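Local structure of prepilin (Salmonella typhi, 3FHV) at residues T21-M25 and M39-L43; F89-K95 and N148-Y154; M25-D29 and G84-G88; S105-S109 and A127-A131. The protein is the type IVb pilus subunit PilS, here without its N-terminal membrane-spanning part, and probably mediates adhesion by interacting with the host chloride channel CFTR. All coordinates share one frame; numbering follows the deposited sequence.

Contact 1 (T21-M25 and M39-L43); sequences TIGMM and MTDTL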
loop_
_atom_site.group_PDB
_atom_site.type_symbol
_atom_site.label_atom_id
_atom_site.label_comp_id
_atom_site.label_asym_id
_atom_site.label_seq_id
_atom_site.Cartn_x
_atom_site.Cartn_y
_atom_site.Cartn_z
ATOM N N THR A 21 -6.347 0.998 -7.063
ATOM C CA THR A 21 -7.108 1.357 -8.244
ATOM C C THR A 21 -8.606 1.357 -7.941
ATOM O O THR A 21 -9.326 2.262 -8.361
ATOM C CB THR A 21 -6.796 0.389 -9.413
ATOM O OG1 THR A 21 -5.389 0.421 -9.687
ATOM C CG2 THR A 21 -7.552 0.805 -10.674
ATOM N N ILE A 22 -9.083 0.340 -7.227
ATOM C CA ILE A 22 -10.502 0.282 -6.877
ATOM C C ILE A 22 -10.851 1.524 -6.048
ATOM O O ILE A 22 -11.893 2.153 -6.258
ATOM C CB ILE A 22 -10.824 -1.005 -6.083
ATOM C CG1 ILE A 22 -10.771 -2.208 -7.031
ATOM C CG2 ILE A 22 -12.201 -0.899 -5.427
ATOM C CD1 ILE A 22 -10.672 -3.549 -6.340
ATOM N N GLY A 23 -9.965 1.887 -5.127
ATOM C CA GLY A 23 -10.195 3.061 -4.297
ATOM C C GLY A 23 -10.285 4.326 -5.136
ATOM O O GLY A 23 -11.168 5.162 -4.929
ATOM N N MET A 24 -9.372 4.468 -6.092
ATOM C CA MET A 24 -9.361 5.634 -6.968
ATOM C C MET A 24 -10.595 5.692 -7.866
ATOM O O MET A 24 -11.173 6.757 -8.060
ATOM C CB MET A 24 -8.105 5.633 -7.845
ATOM C CG MET A 24 -8.043 6.782 -8.840
ATOM S SD MET A 24 -6.541 6.788 -9.845
ATOM C CE MET A 24 -7.008 5.752 -11.171
ATOM N N MET A 25 -10.998 4.550 -8.413
ATOM C CA MET A 25 -12.154 4.520 -9.304
ATOM C C MET A 25 -13.473 4.860 -8.619
ATOM O O MET A 25 -14.396 5.364 -9.258
ATOM C CB MET A 25 -12.251 3.158 -10.001
ATOM C CG MET A 25 -11.140 2.906 -11.011
ATOM S SD MET A 25 -11.098 4.143 -12.334
ATOM C CE MET A 25 -10.105 5.381 -11.612
ATOM N N MET A 39 -4.342 5.938 -17.481
ATOM C CA MET A 39 -4.808 5.386 -16.215
ATOM C C MET A 39 -3.627 4.985 -15.334
ATOM O O MET A 39 -3.646 5.202 -14.112
ATOM C CB MET A 39 -5.706 4.171 -16.481
ATOM C CG MET A 39 -6.288 3.534 -15.229
ATOM S SD MET A 39 -7.540 2.302 -15.631
ATOM C CE MET A 39 -8.429 2.227 -14.072
ATOM N N THR A 40 -2.604 4.408 -15.961
ATOM C CA THR A 40 -1.417 3.967 -15.235
ATOM C C THR A 40 -0.629 5.175 -14.719
ATOM O O THR A 40 -0.149 5.169 -13.590
ATOM C CB THR A 40 -0.528 3.073 -16.129
ATOM O OG1 THR A 40 -1.247 1.877 -16.473
ATOM C CG2 THR A 40 0.760 2.678 -15.402
ATOM N N ASP A 41 -0.515 6.221 -15.530
ATOM C CA ASP A 41 0.208 7.416 -15.096
ATOM C C ASP A 41 -0.492 8.068 -13.897
ATOM O O ASP A 41 0.164 8.494 -12.946
ATOM C CB ASP A 41 0.316 8.437 -16.230
ATOM C CG ASP A 41 0.884 9.758 -15.752
ATOM O OD1 ASP A 41 2.121 9.869 -15.622
ATOM O OD2 ASP A 41 0.085 10.678 -15.478
ATOM N N THR A 42 -1.824 8.141 -13.945
ATOM C CA THR A 42 -2.602 8.728 -12.856
ATOM C C THR A 42 -2.364 7.959 -11.555
ATOM O O THR A 42 -2.171 8.560 -10.493
ATOM C CB THR A 42 -4.120 8.721 -13.174
ATOM O OG1 THR A 42 -4.356 9.392 -14.421
ATOM C CG2 THR A 42 -4.898 9.421 -12.076
ATOM N N LEU A 43 -2.376 6.629 -11.640
ATOM C CA LEU A 43 -2.148 5.782 -10.474
ATOM C C LEU A 43 -0.754 6.014 -9.907
ATOM O O LEU A 43 -0.573 6.135 -8.696
ATOM C CB LEU A 43 -2.330 4.305 -10.850
ATOM C CG LEU A 43 -3.797 3.899 -10.965
ATOM C CD1 LEU A 43 -3.943 2.637 -11.817
ATOM C CD2 LEU A 43 -4.366 3.705 -9.562
#

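Contact 2 (F89-K95 and N148-Y154); sequences FTITTNK and NTLVFNY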
loop_
_atom_site.group_PDB
_atom_site.type_symbol
_atom_site.label_atom_id
_atom_site.label_comp_id
_atom_site.label_asym_id
_atom_site.label_seq_id
_atom_site.Cartn_x
_atom_site.Cartn_y
_atom_site.Cartn_z
ATOM N N PHE A 89 -11.502 -2.806 -14.730
ATOM C CA PHE A 89 -10.198 -2.512 -15.299
ATOM C C PHE A 89 -9.387 -3.791 -15.240
ATOM O O PHE A 89 -9.806 -4.771 -14.620
ATOM C CB PHE A 89 -9.499 -1.401 -14.498
ATOM C CG PHE A 89 -9.222 -1.760 -13.063
ATOM C CD1 PHE A 89 -8.022 -2.363 -12.694
ATOM C CD2 PHE A 89 -10.173 -1.503 -12.075
ATOM C CE1 PHE A 89 -7.773 -2.703 -11.361
ATOM C CE2 PHE A 89 -9.934 -1.838 -10.748
ATOM C CZ PHE A 89 -8.728 -2.440 -10.389
ATOM N N THR A 90 -8.240 -3.785 -15.905
ATOM C CA THR A 90 -7.356 -4.937 -15.912
ATOM C C THR A 90 -5.956 -4.488 -15.523
ATOM O O THR A 90 -5.590 -3.329 -15.717
ATOM C CB THR A 90 -7.241 -5.587 -17.316
ATOM O OG1 THR A 90 -6.819 -4.599 -18.269
ATOM C CG2 THR A 90 -8.567 -6.192 -17.751
ATOM N N ILE A 91 -5.187 -5.406 -14.946
ATOM C CA ILE A 91 -3.793 -5.134 -14.617
ATOM C C ILE A 91 -3.066 -6.200 -15.419
ATOM O O ILE A 91 -3.224 -7.396 -15.160
ATOM C CB ILE A 91 -3.460 -5.335 -13.122
ATOM C CG1 ILE A 91 -4.229 -4.323 -12.265
ATOM C CG2 ILE A 91 -1.943 -5.145 -12.902
ATOM C CD1 ILE A 91 -3.908 -4.429 -10.777
ATOM N N THR A 92 -2.298 -5.761 -16.408
ATOM C CA THR A 92 -1.547 -6.665 -17.265
ATOM C C THR A 92 -0.072 -6.560 -16.917
ATOM O O THR A 92 0.448 -5.458 -16.750
ATOM C CB THR A 92 -1.717 -6.288 -18.761
ATOM O OG1 THR A 92 -3.097 -6.383 -19.123
ATOM C CG2 THR A 92 -0.899 -7.224 -19.658
ATOM N N THR A 93 0.602 -7.701 -16.805
ATOM C CA THR A 93 2.035 -7.698 -16.521
ATOM C C THR A 93 2.699 -8.606 -17.557
ATOM O O THR A 93 2.289 -9.754 -17.743
ATOM C CB THR A 93 2.323 -8.155 -15.072
ATOM O OG1 THR A 93 3.739 -8.132 -14.839
ATOM C CG2 THR A 93 1.756 -9.553 -14.810
ATOM N N ASN A 94 3.718 -8.071 -18.226
ATOM C CA ASN A 94 4.421 -8.760 -19.312
ATOM C C ASN A 94 5.786 -9.388 -19.038
ATOM O O ASN A 94 6.494 -9.010 -18.105
ATOM C CB ASN A 94 4.584 -7.785 -20.480
ATOM C CG ASN A 94 3.267 -7.268 -20.992
ATOM O OD1 ASN A 94 2.545 -7.972 -21.691
ATOM N ND2 ASN A 94 2.936 -6.028 -20.638
ATOM N N LYS A 95 6.142 -10.336 -19.903
ATOM C CA LYS A 95 7.417 -11.034 -19.852
ATOM C C LYS A 95 7.713 -11.663 -18.499
ATOM O O LYS A 95 8.847 -11.636 -18.016
ATOM C CB LYS A 95 8.545 -10.069 -20.250
ATOM C CG LYS A 95 8.345 -9.449 -21.638
ATOM C CD LYS A 95 9.574 -8.685 -22.086
ATOM C CE LYS A 95 9.556 -8.423 -23.583
ATOM N NZ LYS A 95 10.833 -7.787 -24.035
ATOM N N ASN A 148 5.649 -14.953 -20.478
ATOM C CA ASN A 148 4.248 -14.936 -20.074
ATOM C C ASN A 148 3.626 -13.569 -19.846
ATOM O O ASN A 148 4.267 -12.657 -19.316
ATOM C CB ASN A 148 4.072 -15.777 -18.805
ATOM C CG ASN A 148 4.420 -17.233 -19.022
ATOM O OD1 ASN A 148 3.716 -17.945 -19.732
ATOM N ND2 ASN A 148 5.516 -17.685 -18.411
ATOM N N THR A 149 2.369 -13.440 -20.272
ATOM C CA THR A 149 1.591 -12.224 -20.075
ATOM C C THR A 149 0.449 -12.619 -19.136
ATOM O O THR A 149 -0.322 -13.521 -19.446
ATOM C CB THR A 149 0.966 -11.707 -21.391
ATOM O OG1 THR A 149 2.003 -11.408 -22.328
ATOM C CG2 THR A 149 0.143 -10.438 -21.139
ATOM N N LEU A 150 0.350 -11.952 -17.993
ATOM C CA LEU A 150 -0.708 -12.236 -17.033
ATOM C C LEU A 150 -1.642 -11.040 -17.001
ATOM O O LEU A 150 -1.197 -9.892 -17.076
ATOM C CB LEU A 150 -0.125 -12.473 -15.628
ATOM C CG LEU A 150 0.751 -13.717 -15.392
ATOM C CD1 LEU A 150 1.268 -13.734 -13.946
ATOM C CD2 LEU A 150 -0.067 -14.964 -15.663
ATOM N N VAL A 151 -2.941 -11.303 -16.932
ATOM C CA VAL A 151 -3.913 -10.221 -16.852
ATOM C C VAL A 151 -4.857 -10.494 -15.693
ATOM O O VAL A 151 -5.385 -11.595 -15.564
ATOM C CB VAL A 151 -4.749 -10.081 -18.150
ATOM C CG1 VAL A 151 -5.650 -8.856 -18.045
ATOM C CG2 VAL A 151 -3.835 -9.951 -19.357
ATOM N N PHE A 152 -5.051 -9.490 -14.843
ATOM C CA PHE A 152 -5.938 -9.619 -13.699
ATOM C C PHE A 152 -7.122 -8.674 -13.906
ATOM O O PHE A 152 -6.945 -7.461 -14.041
ATOM C CB PHE A 152 -5.173 -9.276 -12.416
ATOM C CG PHE A 152 -3.833 -9.957 -12.319
ATOM C CD1 PHE A 152 -3.733 -11.346 -12.388
ATOM C CD2 PHE A 152 -2.669 -9.211 -12.170
ATOM C CE1 PHE A 152 -2.489 -11.982 -12.314
ATOM C CE2 PHE A 152 -1.427 -9.829 -12.095
ATOM C CZ PHE A 152 -1.330 -11.222 -12.166
ATOM N N ASN A 153 -8.325 -9.237 -13.931
ATOM C CA ASN A 153 -9.540 -8.444 -14.080
ATOM C C ASN A 153 -10.241 -8.208 -12.747
ATOM O O ASN A 153 -9.882 -8.806 -11.732
ATOM C CB ASN A 153 -10.498 -9.111 -15.068
ATOM C CG ASN A 153 -10.076 -8.915 -16.511
ATOM O OD1 ASN A 153 -9.319 -9.713 -17.064
ATOM N ND2 ASN A 153 -10.567 -7.847 -17.131
ATOM N N TYR A 154 -11.243 -7.336 -12.757
ATOM C CA TYR A 154 -11.691 -6.670 -11.539
ATOM C C TYR A 154 -13.083 -6.072 -11.718
ATOM O O TYR A 154 -13.271 -5.135 -12.494
ATOM C CB TYR A 154 -10.699 -5.579 -11.129
ATOM C CG TYR A 154 -9.472 -6.104 -10.418
ATOM C CD1 TYR A 154 -9.560 -6.633 -9.139
ATOM C CD2 TYR A 154 -8.226 -6.069 -11.029
ATOM C CE1 TYR A 154 -8.441 -7.113 -8.485
ATOM C CE2 TYR A 154 -7.101 -6.547 -10.384
ATOM C CZ TYR A 154 -7.214 -7.068 -9.112
ATOM O OH TYR A 154 -6.097 -7.545 -8.466
HETATM O O HOH W 1 4.913 -11.270 -22.448
#

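Contact 3 (M25-D29 and G84-G88); sequences MKGVD and GFNNG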
loop_
_atom_site.group_PDB
_atom_site.type_symbol
_atom_site.label_atom_id
_atom_site.label_comp_id
_atom_site.label_asym_id
_atom_site.label_seq_id
_atom_site.Cartn_x
_atom_site.Cartn_y
_atom_site.Cartn_z
ATOM N N MET A 25 -10.998 4.550 -8.413
ATOM C CA MET A 25 -12.154 4.520 -9.304
ATOM C C MET A 25 -13.473 4.860 -8.619
ATOM O O MET A 25 -14.396 5.364 -9.258
ATOM C CB MET A 25 -12.251 3.158 -10.001
ATOM C CG MET A 25 -11.140 2.906 -11.011
ATOM S SD MET A 25 -11.098 4.143 -12.334
ATOM C CE MET A 25 -10.105 5.381 -11.612
ATOM N N LYS A 26 -13.565 4.592 -7.323
ATOM C CA LYS A 26 -14.786 4.902 -6.588
ATOM C C LYS A 26 -15.041 6.407 -6.590
ATOM O O LYS A 26 -16.167 6.856 -6.372
ATOM C CB LYS A 26 -14.686 4.400 -5.144
ATOM C CG LYS A 26 -14.729 2.893 -5.022
ATOM C CD LYS A 26 -14.735 2.450 -3.569
ATOM C CE LYS A 26 -14.843 0.936 -3.469
ATOM N NZ LYS A 26 -14.780 0.466 -2.061
ATOM N N GLY A 27 -13.990 7.180 -6.845
ATOM C CA GLY A 27 -14.118 8.625 -6.864
ATOM C C GLY A 27 -14.347 9.230 -8.238
ATOM O O GLY A 27 -14.574 10.434 -8.351
ATOM N N VAL A 28 -14.284 8.413 -9.283
ATOM C CA VAL A 28 -14.497 8.920 -10.634
ATOM C C VAL A 28 -15.949 8.747 -11.053
ATOM O O VAL A 28 -16.531 7.674 -10.902
ATOM C CB VAL A 28 -13.582 8.214 -11.668
ATOM C CG1 VAL A 28 -12.129 8.349 -11.246
ATOM C CG2 VAL A 28 -13.964 6.754 -11.810
ATOM N N ASP A 29 -16.534 9.820 -11.571
ATOM C CA ASP A 29 -17.918 9.798 -12.016
ATOM C C ASP A 29 -18.109 10.794 -13.150
ATOM O O ASP A 29 -17.648 11.929 -13.068
ATOM C CB ASP A 29 -18.845 10.150 -10.853
ATOM C CG ASP A 29 -18.775 9.139 -9.731
ATOM O OD1 ASP A 29 -19.179 7.976 -9.949
ATOM O OD2 ASP A 29 -18.308 9.506 -8.633
ATOM N N GLY A 84 -24.191 4.278 -16.353
ATOM C CA GLY A 84 -24.434 4.160 -14.928
ATOM C C GLY A 84 -23.193 4.437 -14.100
ATOM O O GLY A 84 -22.799 5.592 -13.926
ATOM N N PHE A 85 -22.578 3.375 -13.591
ATOM C CA PHE A 85 -21.374 3.497 -12.774
ATOM C C PHE A 85 -20.168 2.962 -13.540
ATOM O O PHE A 85 -20.319 2.289 -14.560
ATOM C CB PHE A 85 -21.548 2.719 -11.465
ATOM C CG PHE A 85 -20.425 2.916 -10.485
ATOM C CD1 PHE A 85 -20.176 4.169 -9.933
ATOM C CD2 PHE A 85 -19.614 1.847 -10.113
ATOM C CE1 PHE A 85 -19.134 4.355 -9.024
ATOM C CE2 PHE A 85 -18.570 2.023 -9.205
ATOM C CZ PHE A 85 -18.331 3.279 -8.660
ATOM N N ASN A 86 -18.973 3.268 -13.043
ATOM C CA ASN A 86 -17.736 2.822 -13.678
ATOM C C ASN A 86 -17.676 1.302 -13.759
ATOM O O ASN A 86 -18.059 0.606 -12.819
ATOM C CB ASN A 86 -16.522 3.322 -12.890
ATOM C CG ASN A 86 -16.569 4.812 -12.622
ATOM O OD1 ASN A 86 -16.615 5.622 -13.548
ATOM N ND2 ASN A 86 -16.556 5.181 -11.345
ATOM N N ASN A 87 -17.191 0.789 -14.886
ATOM C CA ASN A 87 -17.069 -0.652 -15.066
ATOM C C ASN A 87 -15.804 -1.146 -14.373
ATOM O O ASN A 87 -15.486 -0.703 -13.269
ATOM C CB ASN A 87 -17.032 -1.006 -16.554
ATOM C CG ASN A 87 -18.356 -0.750 -17.241
ATOM O OD1 ASN A 87 -19.385 -1.303 -16.854
ATOM N ND2 ASN A 87 -18.338 0.089 -18.268
ATOM N N GLY A 88 -15.080 -2.052 -15.017
ATOM C CA GLY A 88 -13.872 -2.569 -14.403
ATOM C C GLY A 88 -12.589 -2.133 -15.081
ATOM O O GLY A 88 -12.571 -1.207 -15.892
#

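Contact 4 (S105-S109 and A127-A131); sequences STGMS and AKVTA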
loop_
_atom_site.group_PDB
_atom_site.type_symbol
_atom_site.label_atom_id
_atom_site.label_comp_id
_atom_site.label_asym_id
_atom_site.label_seq_id
_atom_site.Cartn_x
_atom_site.Cartn_y
_atom_site.Cartn_z
ATOM N N SER A 105 0.064 -16.370 -10.642
ATOM C CA SER A 105 -1.283 -16.679 -11.093
ATOM C C SER A 105 -2.049 -17.459 -10.026
ATOM O O SER A 105 -3.207 -17.147 -9.743
ATOM C CB SER A 105 -1.255 -17.460 -12.421
ATOM O OG SER A 105 -0.628 -18.717 -12.270
ATOM N N THR A 106 -1.413 -18.457 -9.415
ATOM C CA THR A 106 -2.106 -19.222 -8.386
ATOM C C THR A 106 -2.335 -18.369 -7.148
ATOM O O THR A 106 -3.377 -18.467 -6.500
ATOM C CB THR A 106 -1.344 -20.511 -8.004
ATOM O OG1 THR A 106 -0.021 -20.190 -7.552
ATOM C CG2 THR A 106 -1.259 -21.437 -9.211
ATOM N N GLY A 107 -1.368 -17.518 -6.829
ATOM C CA GLY A 107 -1.512 -16.649 -5.672
ATOM C C GLY A 107 -2.690 -15.693 -5.803
ATOM O O GLY A 107 -3.443 -15.487 -4.844
ATOM N N MET A 108 -2.854 -15.110 -6.988
ATOM C CA MET A 108 -3.951 -14.173 -7.230
ATOM C C MET A 108 -5.285 -14.922 -7.185
ATOM O O MET A 108 -6.306 -14.362 -6.783
ATOM C CB MET A 108 -3.782 -13.474 -8.589
ATOM C CG MET A 108 -2.560 -12.542 -8.695
ATOM S SD MET A 108 -2.542 -11.131 -7.540
ATOM C CE MET A 108 -3.826 -10.117 -8.252
ATOM N N SER A 109 -5.273 -16.185 -7.602
ATOM C CA SER A 109 -6.486 -17.000 -7.569
ATOM C C SER A 109 -6.905 -17.226 -6.114
ATOM O O SER A 109 -8.063 -17.021 -5.751
ATOM C CB SER A 109 -6.246 -18.361 -8.227
ATOM O OG SER A 109 -7.398 -19.188 -8.104
ATOM N N ALA A 127 -11.967 -16.973 -12.183
ATOM C CA ALA A 127 -10.915 -16.533 -11.268
ATOM C C ALA A 127 -10.277 -17.675 -10.488
ATOM O O ALA A 127 -9.730 -17.478 -9.397
ATOM C CB ALA A 127 -11.461 -15.474 -10.299
ATOM N N LYS A 128 -10.347 -18.879 -11.038
ATOM C CA LYS A 128 -9.733 -20.012 -10.372
ATOM C C LYS A 128 -8.580 -20.540 -11.215
ATOM O O LYS A 128 -8.769 -20.965 -12.354
ATOM C CB LYS A 128 -10.752 -21.129 -10.124
ATOM C CG LYS A 128 -10.131 -22.348 -9.447
ATOM C CD LYS A 128 -11.145 -23.427 -9.120
ATOM C CE LYS A 128 -10.454 -24.630 -8.483
ATOM N NZ LYS A 128 -11.401 -25.730 -8.143
ATOM N N VAL A 129 -7.374 -20.484 -10.662
ATOM C CA VAL A 129 -6.205 -20.989 -11.363
ATOM C C VAL A 129 -5.441 -21.865 -10.378
ATOM O O VAL A 129 -5.018 -21.397 -9.323
ATOM C CB VAL A 129 -5.278 -19.850 -11.862
ATOM C CG1 VAL A 129 -4.020 -20.447 -12.493
ATOM C CG2 VAL A 129 -5.999 -18.986 -12.882
ATOM N N THR A 130 -5.293 -23.141 -10.723
ATOM C CA THR A 130 -4.585 -24.104 -9.882
ATOM C C THR A 130 -3.131 -24.219 -10.320
ATOM O O THR A 130 -2.770 -23.805 -11.416
ATOM C CB THR A 130 -5.215 -25.514 -9.985
ATOM O OG1 THR A 130 -5.257 -25.910 -11.363
ATOM C CG2 THR A 130 -6.632 -25.526 -9.406
ATOM N N ALA A 131 -2.300 -24.788 -9.454
ATOM C CA ALA A 131 -0.894 -24.960 -9.764
ATOM C C ALA A 131 -0.790 -25.836 -11.008
ATOM O O ALA A 131 0.069 -25.623 -11.857
ATOM C CB ALA A 131 -0.173 -25.618 -8.581
HETATM O O HOH W 2 -10.520 -16.193 -6.967
#

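Contact 1 (T21-M25 and M39-L43)
Leu-43 fits both of its methyls against the hydroxyl of Thr-21, and this is the tight part of the contact: OG1 lies 3.4 Å from CD1 and equally far from CD2. The oxygen is not stranded among carbons, because it hydrogen bonds to Leu-17 O one turn back in its own helix. Met-24 reaches the same leucine from another side, roughly at a right angle to the hydroxyl. Its CG stands opposite the backbone N (chi1 177°), the chain runs out straight, and the bend at chi3 (87°) sets CE 3.7 Å from Leu-43 CG. Next door, Met-39, extended beyond CG, reaches over to the first helix, and its CE touches both Thr-21 CG2 (3.8 Å) and Met-25 SD (3.7 Å). On the looser side, where Met-24 and Thr-42 are partly exposed, their side chains cross steeply, SD against CG2, and Phe-33 from the connecting loop packs on both. The axes of the two short segments run nearly perpendicular, at 98°, and come no closer than 11.5 Å, so long methionines do most of the bridging. Here the end of the long N-terminal helix 8-25 meets helix 36-45, the short helix of the alpha-beta loop in the type IV pilin fold.

Contact 2 (F89-K95 and N148-Y154)
Phe-89 CG sits between its backbone N and carbonyl carbon (chi1 62°), whereas Tyr-154 CG lies beside its own N (chi1 -79°), and in these positions the two rings meet near parallel, 19° between planes, but slid apart with little overlap. Tyr-154 CB supplies a CH-pi contact, 3.9 Å from the Phe-89 ring centroid and over its face. Ile-91 CD1 adds to the cluster, 3.9 Å from Tyr-154 CE2. Farther along, the backbones are stitched in antiparallel register. Ile-91 N gives to Phe-152 O at 2.9 Å, and Phe-152 N returns a bond to Ile-91 O at 2.8 Å. The Thr-93 and Leu-150 pair repeats this with straighter bonds, both in the carbonyl plane. Between the two pairs, the non-hydrogen-bonded Thr-92 and Val-151 project from the other face. Past Thr-93, water 1 links Lys-95 N, at 3.0 Å, to Thr-149 OG1, at 2.9 Å. Phe-89, Ile-91 and Tyr-154 turn toward helix 8-25. Strand 148-154, last in the chain, is thus inserted beside 88-96 in mid-sheet, the non-sequential strand order known from type IVb pilins.

Contact 3 (M25-D29 and G84-G88)
Asn-86 meets the type I beta turn that runs from Met-25 to Val-28, the first turn of the alpha-beta loop as the chain leaves helix 8-25. The turn is closed by its own bond, Val-28 N to Met-25 O at 3.1 Å. Asn-86 has the most surface buried here, and its amide reaches into the turn from the loop that leads to strand 88-96. With CG beside the backbone N (chi1 -51°), the amide is sent across to Val-28, where ND2 donates to the carbonyl O. The bond is nearly straight (173° at the hydrogen) and lies in the amide plane, but it is modelled at 2.5 Å, shorter than an N-H to O bond should be, so the exact distance is doubtful. ND2 also comes near Met-25 O, but at an angle too poor for a hydrogen bond. Phe-85 buries the next largest area. Asn-86 ND2 stands over one face of its ring, about 3.5 Å from the plane and offset toward the rim, while Lys-26 CA comes up to the ring edge, 4.4 Å from CZ. The ring is exposed and poorly ordered, so its position is less certain. Val-28, the buried member of the trio, brings a methyl as well as its carbonyl: CG2 sits between its backbone N and carbonyl carbon, next to the amide group. Nearer solvent, Asp-29 OD1 stands 3.7 Å from Phe-85 CE1, with the carboxylate and ring planes turned 42° apart.

Contact 4 (S105-S109 and A127-A131)
Ser-109 takes the backbone of Val-129 by its N-H: the bond from Val-129 N to Ser-109 OG is 2.9 Å long and nearly straight, 169° at the hydrogen. The hydroxyl gets there by standing opposite its own backbone N (chi1 176°), which directs it from the helix onto the passing chain. Directly beside this bond, Val-129 turns its side chain toward the helix. Its CB lies 4.0 Å from Ser-109 CB, and CG1 reaches Ser-105 OG at 3.8 Å. One turn back, the methyl of Thr-106 presses on the backbone where the next helix begins, with CG2 3.5 Å from Ala-131 N. At the far end, water 2 lies 2.9 Å from both Ser-109 O and Ala-127 O, though it has more acceptors in reach than protons to give.

The second shell fixes these groups. Ser-105 OG and Thr-106 OG1 bond back to Cys-101 O and Val-102 O within the helix; in Thr-106 this turns the methyl, not the hydroxyl, toward the loop. Thr-130 is the N-cap of helix 131-137, its OG1 taking Ile-133 N, so the chain following Val-129 is held at a helix start. Ile-119 of strand 116-119 and Ala-134 of helix 131-137 both pack on Val-129. Helix 98-111 is also tied, through the Cys-101 to Cys-138 disulfide, to the chain leaving helix 131-137, and the whole arrangement belongs to the disulfide-bounded D-region characteristic of type IV pilins.

How the contacts relate
Contact 2 is the middle of the fold, about 4 Å from the centre of the chain, and the others lie around it. Contact 1 rests on it through Phe-89: CZ is 3.5 Å from Thr-21 CG2, and CB is 3.8 Å from Met-39 CE. Contact 4 packs on the same sheet face through Met-108, whose CE lies 3.4 Å from Tyr-154 OH. Contacts 1 and 4 stand on opposite sides of the chain's centre, 24 Å apart between centres, and do not touch. The first segment of contact 3 continues that of contact 1 from the shared Met-25, and its second, 84-88, adjoins 89-95 of contact 2; its centre lies 11 Å from that of contact 1.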